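Local coordinates for protein possible flavin reductase (Haemophilus somnus 129PT, PDB 2R0X) that probably binds FMN and reduces flavins at the expense of NADPH, at residues L48-N53 with R66-N71. Sequence-based numbering, arbitrary orientation. Where two conformers were deposited one is given.
Sequences LLVCIN and RVLMVN. With ACT (acetate ion), chain B.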
# COMPACT_ATOMS: atom_id res chain seq x y z
N LEU A 48 -10.04 -1.57 -3.35
CA LEU A 48 -8.80 -1.46 -2.62
C LEU A 48 -8.55 -2.83 -2.03
O LEU A 48 -9.42 -3.71 -2.03
CB LEU A 48 -8.92 -0.32 -1.60
CG LEU A 48 -10.00 -0.41 -0.53
CD1 LEU A 48 -9.63 -1.40 0.53
CD2 LEU A 48 -10.28 0.94 0.09
N LEU A 49 -7.34 -3.00 -1.52
CA LEU A 49 -7.02 -4.16 -0.72
C LEU A 49 -6.52 -3.77 0.63
O LEU A 49 -6.01 -2.67 0.83
CB LEU A 49 -6.02 -5.08 -1.42
CG LEU A 49 -4.59 -4.55 -1.66
CD1 LEU A 49 -3.72 -4.65 -0.41
CD2 LEU A 49 -3.85 -5.29 -2.83
N VAL A 50 -6.75 -4.68 1.56
CA VAL A 50 -6.32 -4.56 2.93
C VAL A 50 -5.65 -5.88 3.29
O VAL A 50 -6.25 -6.94 3.10
CB VAL A 50 -7.51 -4.34 3.88
CG1 VAL A 50 -7.02 -4.30 5.34
CG2 VAL A 50 -8.27 -3.06 3.51
N CYS A 51 -4.43 -5.83 3.82
CA CYS A 51 -3.78 -7.03 4.32
C CYS A 51 -4.09 -7.18 5.83
O CYS A 51 -4.13 -6.19 6.56
CB CYS A 51 -2.29 -7.03 4.05
SG CYS A 51 -1.84 -6.91 2.35
N ILE A 52 -4.37 -8.40 6.26
CA ILE A 52 -4.80 -8.67 7.62
C ILE A 52 -4.05 -9.92 8.07
O ILE A 52 -3.86 -10.88 7.31
CB ILE A 52 -6.34 -8.83 7.75
CG1 ILE A 52 -6.78 -8.83 9.22
CG2 ILE A 52 -6.82 -10.01 6.95
CD1 ILE A 52 -8.30 -8.74 9.39
N ASN A 53 -3.63 -9.90 9.34
CA ASN A 53 -3.04 -11.07 9.96
C ASN A 53 -4.16 -12.07 10.25
O ASN A 53 -5.09 -11.76 11.00
CB ASN A 53 -2.25 -10.71 11.23
CG ASN A 53 -1.41 -11.88 11.73
OD1 ASN A 53 -1.90 -12.98 11.87
ND2 ASN A 53 -0.13 -11.62 12.00
N ARG A 66 -17.87 -9.83 6.10
CA ARG A 66 -17.60 -9.57 4.69
C ARG A 66 -17.85 -8.14 4.21
O ARG A 66 -18.03 -7.89 3.00
CB ARG A 66 -18.27 -10.61 3.82
CG ARG A 66 -17.69 -11.99 4.09
CD ARG A 66 -16.22 -12.15 3.70
NE ARG A 66 -16.03 -12.04 2.26
CZ ARG A 66 -16.09 -13.08 1.43
NH1 ARG A 66 -16.25 -14.32 1.86
NH2 ARG A 66 -16.00 -12.85 0.14
N VAL A 67 -17.72 -7.20 5.15
CA VAL A 67 -17.70 -5.78 4.85
C VAL A 67 -16.66 -5.15 5.74
O VAL A 67 -16.37 -5.69 6.82
CB VAL A 67 -19.09 -5.12 5.08
CG1 VAL A 67 -20.10 -5.62 4.00
CG2 VAL A 67 -19.61 -5.35 6.48
N LEU A 68 -16.10 -4.02 5.31
CA LEU A 68 -15.19 -3.27 6.16
C LEU A 68 -15.24 -1.82 5.72
O LEU A 68 -15.61 -1.48 4.61
CB LEU A 68 -13.77 -3.84 6.12
CG LEU A 68 -12.99 -3.90 4.83
CD1 LEU A 68 -12.46 -2.55 4.40
CD2 LEU A 68 -11.82 -4.85 5.00
N MSE A 69 -14.78 -0.97 6.63
CA MSE A 69 -14.55 0.46 6.38
C MSE A 69 -13.06 0.75 6.53
O MSE A 69 -12.49 0.38 7.56
CB MSE A 69 -15.32 1.26 7.41
CG MSE A 69 -15.16 2.77 7.28
SE MSE A 69 -16.24 3.65 5.95
CE MSE A 69 -17.94 3.18 6.79
N VAL A 70 -12.46 1.39 5.53
CA VAL A 70 -11.10 1.92 5.68
C VAL A 70 -11.25 3.38 6.10
O VAL A 70 -11.76 4.19 5.35
CB VAL A 70 -10.28 1.81 4.39
CG1 VAL A 70 -8.91 2.43 4.56
CG2 VAL A 70 -10.13 0.31 4.01
N ASN A 71 -10.80 3.68 7.32
CA ASN A 71 -10.81 5.05 7.85
C ASN A 71 -9.39 5.61 7.86
O ASN A 71 -8.58 5.23 8.74
CB ASN A 71 -11.36 5.03 9.29
CG ASN A 71 -12.76 4.48 9.36
OD1 ASN A 71 -13.72 5.16 9.00
ND2 ASN A 71 -12.88 3.25 9.83
C ACT B . 0.33 -7.88 11.61
O ACT B . 0.26 -7.32 10.50
OXT ACT B . 1.22 -8.75 11.75
CH3 ACT B . -0.64 -7.59 12.71
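Leu48 meets Val70 through the ends of both branches. Its CD1 lies 3.9 Å from Val70 CG2, and its CD2 comes almost as near to the same methyl. In this conformer of Leu48, one valine methyl therefore faces the fork of the leucine. The fork is aimed by a chi1 of 60°, which sets Leu48 CG between the backbone N and the carbonyl carbon. A second conformer was modelled, so this detail is less certain. Phe116 and Cys118 of strand 114-126 and Cys134 of strand 129-141 also pack on Leu48.

Leu49 turns away from strand 67-71 and packs on Leu49 of the second subunit. The two faces of strand 48-53 thus do different work, one lining the barrel interior and the other the subunit interface.

Val50 points inward again. Its CG2 is 3.9 Å from Val70 CG2, methyl tip to methyl tip. In both valines CG2 lies anti to the carbonyl carbon, beside the backbone N (chi1 176° in Val50), and is the methyl presented to the other strand. The same methyl of Val50 lies 4.2 Å from Leu68 CD2. Leu68 in turn rests on Val22, Ile120 and Leu132, which belong to three other strands.

Cys51 packs on Ser40 of the second subunit. At the far end, Asn53 ND2 donates a nearly straight hydrogen bond to OXT of an acetate ion, 3.2 Å long. His129 NE2 is also hydrogen-bonded to the acetate, and the ion probably comes from the crystallisation liquor.

The strand axes run nearly perpendicular, at 95°, and approach to 9.6 Å. They are not sheet neighbours but face each other across the interior of the split barrel. The four touching residues are buried and wholly aliphatic here, so between these two strand segments the contact is purely van der Waals and hydrophobic.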